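Local coordinates for protein MIP07328p (Drosophila melanogaster, PDB 6FKK) that probably acts as an axon-guidance cue, a membrane-anchored semaphorin with chemorepellent activity that binds semaphorin receptors through its extracellular region, at residues Lys190-Pro195 with Thr248-Ala253; Lys318-Ser323 with Lys359-Met364; Asn204-Phe209 with Arg231-Asp236; Tyr241-Ser246 with Ala354-Lys359. One frame throughout, in Å; residues are numbered along the deposited sequence.

Contact 1 (Lys190-Pro195 with Thr248-Ala253). With NAG (2-acetamido-2-deoxy-beta-D-glucopyranose), chain E.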
loop_
_atom_site.group_PDB
_atom_site.type_symbol
_atom_site.label_atom_id
_atom_site.label_comp_id
_atom_site.label_asym_id
_atom_site.label_seq_id
_atom_site.Cartn_x
_atom_site.Cartn_y
_atom_site.Cartn_z
ATOM N N LYS A 190 19.089 -12.980 -7.061
ATOM C CA LYS A 190 18.000 -13.477 -7.897
ATOM C C LYS A 190 16.663 -13.381 -7.171
ATOM O O LYS A 190 15.631 -13.107 -7.795
ATOM C CB LYS A 190 18.279 -14.917 -8.333
ATOM C CG LYS A 190 19.280 -15.032 -9.476
ATOM C CD LYS A 190 19.399 -16.458 -9.993
ATOM C CE LYS A 190 20.066 -17.365 -8.975
ATOM N NZ LYS A 190 20.326 -18.719 -9.536
ATOM N N GLN A 191 16.663 -13.595 -5.855
ATOM C CA GLN A 191 15.431 -13.475 -5.082
ATOM C C GLN A 191 15.149 -12.025 -4.706
ATOM O O GLN A 191 14.026 -11.539 -4.876
ATOM C CB GLN A 191 15.506 -14.348 -3.827
ATOM C CG GLN A 191 15.400 -15.840 -4.099
ATOM C CD GLN A 191 15.244 -16.656 -2.830
ATOM O OE1 GLN A 191 15.695 -16.251 -1.758
ATOM N NE2 GLN A 191 14.595 -17.809 -2.943
ATOM N N LEU A 192 16.156 -11.319 -4.196
ATOM C CA LEU A 192 15.999 -9.933 -3.772
ATOM C C LEU A 192 17.250 -9.156 -4.148
ATOM O O LEU A 192 18.366 -9.609 -3.882
ATOM C CB LEU A 192 15.748 -9.844 -2.263
ATOM C CG LEU A 192 14.410 -10.392 -1.764
ATOM C CD1 LEU A 192 14.386 -10.454 -0.247
ATOM C CD2 LEU A 192 13.277 -9.531 -2.281
ATOM N N ASN A 193 17.060 -7.984 -4.759
ATOM C CA ASN A 193 18.157 -7.147 -5.251
ATOM C C ASN A 193 17.912 -5.712 -4.789
ATOM O O ASN A 193 17.291 -4.924 -5.508
ATOM C CB ASN A 193 18.265 -7.239 -6.771
ATOM C CG ASN A 193 19.594 -6.736 -7.296
ATOM O OD1 ASN A 193 20.290 -5.968 -6.633
ATOM N ND2 ASN A 193 19.955 -7.170 -8.499
ATOM N N GLN A 194 18.416 -5.378 -3.604
ATOM C CA GLN A 194 18.234 -4.066 -2.990
ATOM C C GLN A 194 16.769 -3.619 -2.994
ATOM O O GLN A 194 16.438 -2.569 -3.561
ATOM C CB GLN A 194 19.112 -3.027 -3.672
ATOM C CG GLN A 194 20.587 -3.386 -3.718
ATOM C CD GLN A 194 21.451 -2.233 -4.192
ATOM O OE1 GLN A 194 21.137 -1.068 -3.949
ATOM N NE2 GLN A 194 22.546 -2.554 -4.874
ATOM N N PRO A 195 15.875 -4.372 -2.361
ATOM C CA PRO A 195 14.450 -4.046 -2.441
ATOM C C PRO A 195 14.022 -3.015 -1.409
ATOM O O PRO A 195 14.566 -2.929 -0.306
ATOM C CB PRO A 195 13.776 -5.394 -2.171
ATOM C CG PRO A 195 14.708 -6.060 -1.217
ATOM C CD PRO A 195 16.104 -5.613 -1.600
ATOM N N THR A 248 10.594 -22.747 0.321
ATOM C CA THR A 248 10.442 -23.607 -0.844
ATOM C C THR A 248 9.296 -23.149 -1.732
ATOM O O THR A 248 8.919 -23.863 -2.667
ATOM C CB THR A 248 10.222 -25.059 -0.418
ATOM O OG1 THR A 248 9.029 -25.150 0.371
ATOM C CG2 THR A 248 11.402 -25.550 0.398
ATOM N N SER A 249 8.738 -21.968 -1.461
ATOM C CA SER A 249 7.578 -21.482 -2.196
ATOM C C SER A 249 7.707 -20.011 -2.573
ATOM O O SER A 249 6.691 -19.362 -2.842
ATOM C CB SER A 249 6.302 -21.687 -1.376
ATOM O OG SER A 249 6.351 -20.931 -0.180
ATOM N N PHE A 250 8.920 -19.464 -2.591
ATOM C CA PHE A 250 9.105 -18.054 -2.910
ATOM C C PHE A 250 9.097 -17.858 -4.419
ATOM O O PHE A 250 9.974 -18.370 -5.125
ATOM C CB PHE A 250 10.406 -17.525 -2.309
ATOM C CG PHE A 250 10.645 -16.063 -2.578
ATOM C CD1 PHE A 250 10.076 -15.094 -1.768
ATOM C CD2 PHE A 250 11.438 -15.658 -3.639
ATOM C CE1 PHE A 250 10.295 -13.748 -2.011
ATOM C CE2 PHE A 250 11.659 -14.315 -3.888
ATOM C CZ PHE A 250 11.086 -13.359 -3.071
ATOM N N LEU A 251 8.107 -17.116 -4.910
ATOM C CA LEU A 251 8.016 -16.726 -6.308
ATOM C C LEU A 251 7.686 -15.244 -6.379
ATOM O O LEU A 251 7.110 -14.674 -5.449
ATOM C CB LEU A 251 6.951 -17.535 -7.057
ATOM C CG LEU A 251 7.163 -19.045 -7.151
ATOM C CD1 LEU A 251 5.956 -19.709 -7.789
ATOM C CD2 LEU A 251 8.419 -19.344 -7.946
ATOM N N LYS A 252 8.059 -14.616 -7.493
ATOM C CA LYS A 252 7.748 -13.210 -7.708
ATOM C C LYS A 252 7.465 -12.963 -9.182
ATOM O O LYS A 252 7.942 -13.688 -10.059
ATOM C CB LYS A 252 8.876 -12.288 -7.230
ATOM C CG LYS A 252 10.217 -12.506 -7.912
ATOM C CD LYS A 252 11.257 -11.539 -7.363
ATOM C CE LYS A 252 12.616 -11.740 -8.011
ATOM N NZ LYS A 252 13.636 -10.804 -7.458
ATOM N N ALA A 253 6.680 -11.922 -9.440
ATOM C CA ALA A 253 6.328 -11.517 -10.791
ATOM C C ALA A 253 6.373 -10.002 -10.876
ATOM O O ALA A 253 6.176 -9.303 -9.878
ATOM C CB ALA A 253 4.940 -12.030 -11.192
HETATM C C1 NAG E . 15.734 -0.432 3.212
HETATM C C2 NAG E . 17.048 0.330 3.473
HETATM C C3 NAG E . 18.083 0.049 2.382
HETATM C C4 NAG E . 18.250 -1.448 2.162
HETATM C C5 NAG E . 16.893 -2.067 1.864
HETATM C C6 NAG E . 16.956 -3.564 1.666
HETATM C C7 NAG E . 16.376 2.546 2.604
HETATM C C8 NAG E . 16.198 3.995 2.943
HETATM N N2 NAG E . 16.811 1.761 3.601
HETATM O O3 NAG E . 19.329 0.622 2.764
HETATM O O4 NAG E . 19.132 -1.687 1.071
HETATM O O5 NAG E . 16.014 -1.824 2.971
HETATM O O6 NAG E . 18.151 -3.950 1.002
HETATM O O7 NAG E . 16.134 2.109 1.481
#
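Lys252 reaches from strand 251-259 to the backbone of Lys190 and Gln191, and its ammonium group grips two successive carbonyls. Its CB points toward the loop, and CG is set between the backbone N and the carbonyl carbon (chi1 60°). From there the chain runs fully extended. CD of Lys252 passes 3.7 Å from Gln191 O. The next carbon, CE, lies 3.3 Å from Lys190 O. At the tip, Lys252 NZ donates a hydrogen bond of 2.7 Å to Gln191 O. A second one, from Lys252 NZ to Lys190 O, measures 3.1 Å. Neither bond follows a lone pair: NZ stands well above both carbonyl planes, 66° out of that of Gln191. A salt bridge to Glu213 of strand 206-214 probably offsets the buried charge, and the same carboxylate takes the backbone N of Asn193, so loop and strands share one polar cluster.

Beside it the Phe250 ring meets Gln191 obliquely. CB of Gln191 touches CE2 of Phe250 at 3.8 Å, Gln191 O sits at the ring edge, and the amide plane is turned 54° from the ring; the amide oxygen itself is bound by the backbone N of Glu185. Leu192 CD2 adds a looser apolar contact. At the far end of the loop Pro195 O comes 3.2 Å from C6 of an N-acetylglucosamine, part of the protein's own glycosylation. A buried lysine thus ties a connecting loop to a blade of the sema-domain beta-propeller.

Contact 2 (Lys318-Ser323 with Lys359-Met364)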
loop_
_atom_site.group_PDB
_atom_site.type_symbol
_atom_site.label_atom_id
_atom_site.label_comp_id
_atom_site.label_asym_id
_atom_site.label_seq_id
_atom_site.Cartn_x
_atom_site.Cartn_y
_atom_site.Cartn_z
ATOM N N LYS A 318 10.868 -17.635 -15.812
ATOM C CA LYS A 318 11.952 -16.972 -16.521
ATOM C C LYS A 318 13.261 -17.689 -16.217
ATOM O O LYS A 318 13.644 -17.826 -15.051
ATOM C CB LYS A 318 12.030 -15.504 -16.114
ATOM C CG LYS A 318 12.842 -14.633 -17.056
ATOM C CD LYS A 318 12.697 -13.167 -16.683
ATOM C CE LYS A 318 11.231 -12.754 -16.640
ATOM N NZ LYS A 318 10.605 -12.711 -17.994
ATOM N N SER A 319 13.937 -18.158 -17.263
ATOM C CA SER A 319 15.150 -18.940 -17.080
ATOM C C SER A 319 16.244 -18.099 -16.430
ATOM O O SER A 319 16.217 -16.864 -16.458
ATOM C CB SER A 319 15.638 -19.491 -18.419
ATOM O OG SER A 319 15.988 -18.439 -19.299
ATOM N N GLN A 320 17.208 -18.793 -15.826
ATOM C CA GLN A 320 18.348 -18.122 -15.216
ATOM C C GLN A 320 19.040 -17.238 -16.240
ATOM O O GLN A 320 19.172 -17.604 -17.411
ATOM C CB GLN A 320 19.336 -19.148 -14.658
ATOM C CG GLN A 320 18.705 -20.252 -13.833
ATOM C CD GLN A 320 19.735 -21.224 -13.287
ATOM O OE1 GLN A 320 20.711 -20.819 -12.656
ATOM N NE2 GLN A 320 19.525 -22.513 -13.533
ATOM N N LYS A 321 19.474 -16.058 -15.798
ATOM C CA LYS A 321 20.121 -15.101 -16.692
ATOM C C LYS A 321 21.452 -15.687 -17.154
ATOM O O LYS A 321 22.521 -15.411 -16.606
ATOM C CB LYS A 321 20.314 -13.755 -16.005
ATOM C CG LYS A 321 20.820 -12.675 -16.946
ATOM C CD LYS A 321 21.203 -11.412 -16.206
ATOM C CE LYS A 321 21.672 -10.342 -17.177
ATOM N NZ LYS A 321 20.661 -10.087 -18.242
ATOM N N ASP A 322 21.377 -16.522 -18.189
ATOM C CA ASP A 322 22.573 -17.102 -18.775
ATOM C C ASP A 322 23.425 -16.012 -19.426
ATOM O O ASP A 322 23.003 -14.863 -19.586
ATOM C CB ASP A 322 22.201 -18.179 -19.793
ATOM C CG ASP A 322 21.506 -19.367 -19.155
ATOM O OD1 ASP A 322 21.470 -19.433 -17.909
ATOM O OD2 ASP A 322 20.996 -20.232 -19.898
ATOM N N SER A 323 24.651 -16.391 -19.805
ATOM C CA SER A 323 25.594 -15.418 -20.351
ATOM C C SER A 323 25.072 -14.774 -21.628
ATOM O O SER A 323 25.343 -13.594 -21.881
ATOM C CB SER A 323 26.949 -16.082 -20.605
ATOM O OG SER A 323 27.892 -15.144 -21.095
ATOM N N LYS A 359 14.670 -21.980 -6.177
ATOM C CA LYS A 359 15.678 -21.003 -5.787
ATOM C C LYS A 359 16.405 -20.436 -6.996
ATOM O O LYS A 359 16.858 -19.287 -6.962
ATOM C CB LYS A 359 16.682 -21.630 -4.820
ATOM C CG LYS A 359 16.095 -22.027 -3.477
ATOM C CD LYS A 359 17.172 -22.564 -2.549
ATOM C CE LYS A 359 16.614 -22.858 -1.165
ATOM N NZ LYS A 359 17.684 -23.243 -0.201
ATOM N N ASN A 360 16.520 -21.220 -8.072
ATOM C CA ASN A 360 17.191 -20.748 -9.277
ATOM C C ASN A 360 16.265 -19.936 -10.173
ATOM O O ASN A 360 16.737 -19.060 -10.906
ATOM C CB ASN A 360 17.763 -21.928 -10.063
ATOM C CG ASN A 360 18.909 -22.611 -9.343
ATOM O OD1 ASN A 360 19.644 -21.981 -8.583
ATOM N ND2 ASN A 360 19.067 -23.908 -9.581
ATOM N N HIS A 361 14.961 -20.202 -10.136
ATOM C CA HIS A 361 13.992 -19.529 -11.000
ATOM C C HIS A 361 12.855 -18.961 -10.159
ATOM O O HIS A 361 11.716 -19.438 -10.229
ATOM C CB HIS A 361 13.449 -20.487 -12.061
ATOM C CG HIS A 361 14.503 -21.315 -12.727
ATOM N ND1 HIS A 361 14.966 -22.498 -12.193
ATOM C CD2 HIS A 361 15.179 -21.134 -13.886
ATOM C CE1 HIS A 361 15.884 -23.010 -12.994
ATOM N NE2 HIS A 361 16.032 -22.201 -14.028
ATOM N N PRO A 362 13.126 -17.927 -9.356
ATOM C CA PRO A 362 12.052 -17.326 -8.557
ATOM C C PRO A 362 11.225 -16.299 -9.311
ATOM O O PRO A 362 10.201 -15.847 -8.782
ATOM C CB PRO A 362 12.816 -16.669 -7.404
ATOM C CG PRO A 362 14.093 -16.235 -8.043
ATOM C CD PRO A 362 14.423 -17.272 -9.102
ATOM N N LEU A 363 11.626 -15.922 -10.521
ATOM C CA LEU A 363 10.958 -14.875 -11.281
ATOM C C LEU A 363 10.113 -15.493 -12.386
ATOM O O LEU A 363 10.607 -16.307 -13.173
ATOM C CB LEU A 363 11.978 -13.903 -11.875
ATOM C CG LEU A 363 11.408 -12.762 -12.713
ATOM C CD1 LEU A 363 10.422 -11.949 -11.898
ATOM C CD2 LEU A 363 12.533 -11.885 -13.232
ATOM N N MET A 364 8.843 -15.100 -12.442
ATOM C CA MET A 364 7.932 -15.612 -13.452
ATOM C C MET A 364 8.096 -14.844 -14.759
ATOM O O MET A 364 8.436 -13.657 -14.771
ATOM C CB MET A 364 6.485 -15.517 -12.965
ATOM C CG MET A 364 6.247 -16.151 -11.602
ATOM S SD MET A 364 6.631 -17.912 -11.564
ATOM C CE MET A 364 5.464 -18.533 -12.770
#
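Lys318-Ser323, a loop without regular structure, runs beside the point where helix 352-360 ends and the chain leaves through His361 to Met364. Both belong to the long insertion between strands 298-305 and 377-380 of the sema beta-propeller, consistent with the extrusion of the semaphorin family. One backbone hydrogen bond joins the two segments: Lys318 N donates to Leu363 O at 3.0 Å, in the carbonyl plane, with an N-H...O angle of 145°. The alpha carbons come nearest between Lys318 and Met364.

Beyond this bond, Lys318 and Leu363 lie side by side and point the same way. The extended start of the lysine, with CG anti to the backbone N (chi1 -163°), lays CD against Leu363 CD2 at 3.7 Å, and the bend at chi3 then brings CE near Met364 O; its ammonium group forms a salt bridge with Glu365. Gln320 packs against the helix end. Its amide is nearly parallel to that of Asn360, the planes 11° apart and stacked, yet almost perpendicular to the His361 ring. At the ring edge, in plane, are Lys318 O and Ser319 CA, while ND1 turns back to Phe357 O in the last turn of the helix, which limits the rotation of the imidazole. CG of Gln320 approaches His361 NE2 to 3.3 Å.

Contact 3 (Asn204-Phe209 with Arg231-Asp236)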
loop_
_atom_site.group_PDB
_atom_site.type_symbol
_atom_site.label_atom_id
_atom_site.label_comp_id
_atom_site.label_asym_id
_atom_site.label_seq_id
_atom_site.Cartn_x
_atom_site.Cartn_y
_atom_site.Cartn_z
ATOM N N ASN A 204 -5.723 -16.086 0.768
ATOM C CA ASN A 204 -5.964 -17.437 0.253
ATOM C C ASN A 204 -4.800 -18.384 0.543
ATOM O O ASN A 204 -4.325 -19.113 -0.331
ATOM C CB ASN A 204 -6.269 -17.399 -1.247
ATOM C CG ASN A 204 -7.605 -16.751 -1.555
ATOM O OD1 ASN A 204 -8.514 -16.753 -0.726
ATOM N ND2 ASN A 204 -7.732 -16.200 -2.757
ATOM N N GLY A 205 -4.344 -18.379 1.790
ATOM C CA GLY A 205 -3.254 -19.246 2.175
ATOM C C GLY A 205 -1.879 -18.768 1.765
ATOM O O GLY A 205 -0.888 -19.433 2.091
ATOM N N TYR A 206 -1.786 -17.645 1.059
ATOM C CA TYR A 206 -0.516 -17.032 0.705
ATOM C C TYR A 206 -0.314 -15.753 1.509
ATOM O O TYR A 206 -1.241 -15.217 2.124
ATOM C CB TYR A 206 -0.449 -16.708 -0.794
ATOM C CG TYR A 206 -0.666 -17.885 -1.714
ATOM C CD1 TYR A 206 0.368 -18.765 -2.003
ATOM C CD2 TYR A 206 -1.901 -18.105 -2.313
ATOM C CE1 TYR A 206 0.177 -19.840 -2.850
ATOM C CE2 TYR A 206 -2.104 -19.180 -3.162
ATOM C CZ TYR A 206 -1.061 -20.044 -3.426
ATOM O OH TYR A 206 -1.251 -21.115 -4.268
ATOM N N VAL A 207 0.924 -15.271 1.498
ATOM C CA VAL A 207 1.258 -13.927 1.947
ATOM C C VAL A 207 1.947 -13.231 0.785
ATOM O O VAL A 207 2.993 -13.690 0.312
ATOM C CB VAL A 207 2.149 -13.930 3.198
ATOM C CG1 VAL A 207 2.512 -12.507 3.583
ATOM C CG2 VAL A 207 1.440 -14.622 4.349
ATOM N N LEU A 208 1.349 -12.144 0.311
ATOM C CA LEU A 208 1.858 -11.399 -0.828
ATOM C C LEU A 208 2.667 -10.204 -0.344
ATOM O O LEU A 208 2.267 -9.512 0.595
ATOM C CB LEU A 208 0.709 -10.927 -1.722
ATOM C CG LEU A 208 -0.280 -12.000 -2.184
ATOM C CD1 LEU A 208 -1.540 -11.361 -2.739
ATOM C CD2 LEU A 208 0.356 -12.909 -3.222
ATOM N N PHE A 209 3.810 -9.970 -0.985
ATOM C CA PHE A 209 4.663 -8.829 -0.689
ATOM C C PHE A 209 4.816 -7.972 -1.936
ATOM O O PHE A 209 4.959 -8.497 -3.045
ATOM C CB PHE A 209 6.045 -9.275 -0.192
ATOM C CG PHE A 209 6.007 -10.037 1.100
ATOM C CD1 PHE A 209 5.803 -11.406 1.104
ATOM C CD2 PHE A 209 6.180 -9.384 2.311
ATOM C CE1 PHE A 209 5.767 -12.112 2.288
ATOM C CE2 PHE A 209 6.145 -10.085 3.500
ATOM C CZ PHE A 209 5.937 -11.451 3.489
ATOM N N ARG A 231 5.185 -13.929 -3.378
ATOM C CA ARG A 231 4.293 -14.691 -2.517
ATOM C C ARG A 231 5.050 -15.839 -1.867
ATOM O O ARG A 231 6.077 -16.304 -2.370
ATOM C CB ARG A 231 3.079 -15.232 -3.288
ATOM C CG ARG A 231 3.297 -16.570 -3.972
ATOM C CD ARG A 231 2.030 -17.017 -4.677
ATOM N NE ARG A 231 2.151 -18.358 -5.242
ATOM C CZ ARG A 231 1.195 -18.957 -5.945
ATOM N NH1 ARG A 231 0.049 -18.329 -6.169
ATOM N NH2 ARG A 231 1.382 -20.178 -6.424
ATOM N N VAL A 232 4.525 -16.281 -0.725
ATOM C CA VAL A 232 5.034 -17.441 -0.004
ATOM C C VAL A 232 3.845 -18.229 0.526
ATOM O O VAL A 232 2.793 -17.665 0.840
ATOM C CB VAL A 232 5.978 -17.046 1.155
ATOM C CG1 VAL A 232 7.280 -16.474 0.623
ATOM C CG2 VAL A 232 5.294 -16.050 2.079
ATOM N N CYS A 233 4.011 -19.547 0.612
ATOM C CA CYS A 233 2.999 -20.392 1.233
ATOM C C CYS A 233 3.125 -20.297 2.748
ATOM O O CYS A 233 4.230 -20.378 3.292
ATOM C CB CYS A 233 3.146 -21.847 0.785
ATOM S SG CYS A 233 2.731 -22.185 -0.945
ATOM N N LYS A 234 1.992 -20.127 3.428
ATOM C CA LYS A 234 2.033 -20.026 4.882
ATOM C C LYS A 234 2.377 -21.362 5.528
ATOM O O LYS A 234 3.029 -21.391 6.578
ATOM C CB LYS A 234 0.698 -19.499 5.412
ATOM C CG LYS A 234 0.328 -18.119 4.891
ATOM C CD LYS A 234 -0.871 -17.534 5.625
ATOM C CE LYS A 234 -2.130 -18.350 5.387
ATOM N NZ LYS A 234 -3.351 -17.664 5.897
ATOM N N ASN A 235 1.963 -22.471 4.915
ATOM C CA ASN A 235 2.244 -23.804 5.432
ATOM C C ASN A 235 3.634 -24.306 5.057
ATOM O O ASN A 235 3.895 -25.511 5.163
ATOM C CB ASN A 235 1.182 -24.792 4.942
ATOM C CG ASN A 235 1.300 -25.088 3.459
ATOM O OD1 ASN A 235 1.778 -24.260 2.681
ATOM N ND2 ASN A 235 0.863 -26.277 3.058
ATOM N N ASP A 236 4.520 -23.416 4.618
ATOM C CA ASP A 236 5.873 -23.815 4.255
ATOM C C ASP A 236 6.640 -24.237 5.502
ATOM O O ASP A 236 6.700 -23.496 6.488
ATOM C CB ASP A 236 6.587 -22.663 3.545
ATOM C CG ASP A 236 7.765 -23.127 2.699
ATOM O OD1 ASP A 236 8.363 -24.176 3.021
ATOM O OD2 ASP A 236 8.092 -22.437 1.709
#
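The guanidinium of Arg231 lies flat on the Tyr206 ring in a cation-pi stack, centres 4.0 Å apart and planes only 12° from parallel. Both side chains project from the same face of the sheet and point the same way. Tyr206 CE1 sits over the centre of the guanidinium, whereas Arg231 NH1 is displaced toward the rim of the phenol ring, 3.4 Å from CZ of Tyr206. In the arginine, CG lies between the backbone N and the carbonyl carbon (chi1 87°) and the chain is extended to NE, which runs CD and NE along the ring. Closer to the backbone, CB of Arg231 meets CD2 of Leu208 at 3.6 Å. Cys233 SG approaches the same ring obliquely, 4.0 Å from Tyr206 CE1, in a sulfur-aromatic contact.

On the other face CB of Val207 packs on CG2 of Val232, and Val232 CG2 also lies in the plane of the Phe209 ring at its edge. Lys234 crosses Val207 at about a right angle, its CG 3.7 Å from Val207 CG2. In the backbone, Val207 and Val232 form an antiparallel hydrogen-bonded pair, with Val207 N to Val232 O at 3.1 Å; past it, Lys234 N donates to Gly205 O.

These strands make the hairpin 206-214/225-233 of the propeller. Leu310 of helix 306-312 touches both Tyr206 and Arg231, the Cys233-Cys343 disulfide fixes the strand end, and Tyr163 of strand 161-165 packs on Val207 and Phe209.

Contact 4 (Tyr241-Ser246 with Ala354-Lys359)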
loop_
_atom_site.group_PDB
_atom_site.type_symbol
_atom_site.label_atom_id
_atom_site.label_comp_id
_atom_site.label_asym_id
_atom_site.label_seq_id
_atom_site.Cartn_x
_atom_site.Cartn_y
_atom_site.Cartn_z
ATOM N N TYR A 241 17.197 -31.131 4.536
ATOM C CA TYR A 241 18.622 -30.985 4.854
ATOM C C TYR A 241 18.959 -29.502 4.954
ATOM O O TYR A 241 18.339 -28.803 5.773
ATOM C CB TYR A 241 19.424 -31.787 3.826
ATOM C CG TYR A 241 19.117 -33.268 3.835
ATOM C CD1 TYR A 241 18.639 -33.891 4.982
ATOM C CD2 TYR A 241 19.302 -34.044 2.697
ATOM C CE1 TYR A 241 18.356 -35.244 4.997
ATOM C CE2 TYR A 241 19.021 -35.400 2.703
ATOM C CZ TYR A 241 18.549 -35.994 3.856
ATOM O OH TYR A 241 18.269 -37.342 3.868
ATOM N N SER A 242 19.906 -28.981 4.169
ATOM C CA SER A 242 20.331 -27.591 4.293
ATOM C C SER A 242 19.268 -26.600 3.838
ATOM O O SER A 242 19.412 -25.401 4.105
ATOM C CB SER A 242 21.622 -27.372 3.500
ATOM O OG SER A 242 21.541 -27.958 2.213
ATOM N N HIS A 243 18.217 -27.059 3.167
ATOM C CA HIS A 243 17.123 -26.189 2.765
ATOM C C HIS A 243 16.111 -25.964 3.881
ATOM O O HIS A 243 15.069 -25.350 3.635
ATOM C CB HIS A 243 16.411 -26.766 1.538
ATOM C CG HIS A 243 17.331 -27.146 0.419
ATOM N ND1 HIS A 243 17.879 -26.220 -0.442
ATOM C CD2 HIS A 243 17.788 -28.354 0.012
ATOM C CE1 HIS A 243 18.640 -26.840 -1.327
ATOM N NE2 HIS A 243 18.602 -28.136 -1.073
ATOM N N GLY A 244 16.392 -26.443 5.095
ATOM C CA GLY A 244 15.420 -26.383 6.173
ATOM C C GLY A 244 15.166 -24.992 6.720
ATOM O O GLY A 244 14.173 -24.791 7.425
ATOM N N LYS A 245 16.040 -24.031 6.420
ATOM C CA LYS A 245 15.882 -22.664 6.899
ATOM C C LYS A 245 15.510 -21.690 5.788
ATOM O O LYS A 245 15.514 -20.476 6.015
ATOM C CB LYS A 245 17.160 -22.192 7.593
ATOM C CG LYS A 245 17.450 -22.877 8.915
ATOM C CD LYS A 245 18.657 -22.243 9.591
ATOM C CE LYS A 245 18.924 -22.860 10.954
ATOM N NZ LYS A 245 20.060 -22.193 11.648
ATOM N N SER A 246 15.190 -22.188 4.597
ATOM C CA SER A 246 14.869 -21.347 3.455
ATOM C C SER A 246 13.492 -21.704 2.910
ATOM O O SER A 246 13.012 -22.828 3.082
ATOM C CB SER A 246 15.923 -21.488 2.348
ATOM O OG SER A 246 16.173 -22.851 2.048
ATOM N N ALA A 354 14.064 -30.117 -6.628
ATOM C CA ALA A 354 12.873 -29.282 -6.728
ATOM C C ALA A 354 13.043 -27.984 -5.949
ATOM O O ALA A 354 12.556 -26.930 -6.373
ATOM C CB ALA A 354 11.648 -30.051 -6.234
ATOM N N VAL A 355 13.733 -28.041 -4.808
ATOM C CA VAL A 355 13.956 -26.833 -4.019
ATOM C C VAL A 355 14.989 -25.940 -4.693
ATOM O O VAL A 355 14.823 -24.715 -4.757
ATOM C CB VAL A 355 14.370 -27.198 -2.583
ATOM C CG1 VAL A 355 14.625 -25.939 -1.768
ATOM C CG2 VAL A 355 13.300 -28.056 -1.921
ATOM N N ASN A 356 16.071 -26.532 -5.211
ATOM C CA ASN A 356 17.072 -25.742 -5.918
ATOM C C ASN A 356 16.492 -25.084 -7.161
ATOM O O ASN A 356 16.928 -23.992 -7.543
ATOM C CB ASN A 356 18.273 -26.611 -6.295
ATOM C CG ASN A 356 19.238 -26.809 -5.141
ATOM O OD1 ASN A 356 20.023 -25.918 -4.814
ATOM N ND2 ASN A 356 19.194 -27.985 -4.525
ATOM N N PHE A 357 15.508 -25.720 -7.799
ATOM C CA PHE A 357 14.902 -25.137 -8.991
ATOM C C PHE A 357 14.194 -23.829 -8.662
ATOM O O PHE A 357 14.424 -22.803 -9.314
ATOM C CB PHE A 357 13.930 -26.129 -9.629
ATOM C CG PHE A 357 13.260 -25.609 -10.868
ATOM C CD1 PHE A 357 13.840 -25.791 -12.112
ATOM C CD2 PHE A 357 12.050 -24.937 -10.790
ATOM C CE1 PHE A 357 13.227 -25.314 -13.254
ATOM C CE2 PHE A 357 11.434 -24.457 -11.928
ATOM C CZ PHE A 357 12.022 -24.646 -13.162
ATOM N N ILE A 358 13.322 -23.845 -7.650
ATOM C CA ILE A 358 12.589 -22.636 -7.296
ATOM C C ILE A 358 13.514 -21.578 -6.711
ATOM O O ILE A 358 13.190 -20.384 -6.749
ATOM C CB ILE A 358 11.434 -22.968 -6.333
ATOM C CG1 ILE A 358 10.436 -21.810 -6.281
ATOM C CG2 ILE A 358 11.959 -23.284 -4.944
ATOM C CD1 ILE A 358 9.246 -22.070 -5.394
ATOM N N LYS A 359 14.670 -21.980 -6.177
ATOM C CA LYS A 359 15.678 -21.003 -5.787
ATOM C C LYS A 359 16.405 -20.436 -6.996
ATOM O O LYS A 359 16.858 -19.287 -6.962
ATOM C CB LYS A 359 16.682 -21.630 -4.820
ATOM C CG LYS A 359 16.095 -22.027 -3.477
ATOM C CD LYS A 359 17.172 -22.564 -2.549
ATOM C CE LYS A 359 16.614 -22.858 -1.165
ATOM N NZ LYS A 359 17.684 -23.243 -0.201
#
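Helix 352-360, in the insertion of the sema beta-propeller, meets the loop 241-246 through a lysine: NZ of Lys359 donates to Ser246 OG at 2.7 Å and to His243 ND1 at 3.0 Å. It meets the imidazole edge-on, just 5° out of the ring plane. The lysine chain is extended beyond CG, which carries the ammonium group across to the loop, where a salt bridge to Glu185 adds a third, acidic partner.

His243 belongs to a short 3-10 segment in the propeller loop that links strands 225-233 and 251-259, and Ser246 OG donates a hydrogen bond to His243 O at 3.2 Å, from above the carbonyl plane. This leaves Ser246 OG as acceptor for the lysine.

Val355, one helical turn before Lys359, covers a face of the same ring: its CB lies 4.2 Å from the ring centroid, 11° off the normal, a CH-pi contact. Asn356 crosses the imidazole at about a right angle, ND2 reaching 3.4 Å from His243 CE1 while hydrogen-bonded to Ser352 O.

In the fold
From the N terminus, Lys190-Pro195 opens the loop that contact 1 closes with strand 251-259. Contact 3 nests inside it, pairing strands 206-214 and 225-233, the latter being the sheet neighbour of strand 251-259. Segment 241-246, just before that strand, meets its partner only at helix 352-360, so contact 4 crosses contact 1. Contact 2 begins after contact 1 has closed and crosses contact 4; both use the helix and share Lys359. Direct bonds join the pieces: Lys252 pairs through its backbone with Pro362 and Met364, and Ser249 OG accepts a hydrogen bond from Cys233 N. The four contacts tie the helix and its flanking loops to one region of the beta-propeller.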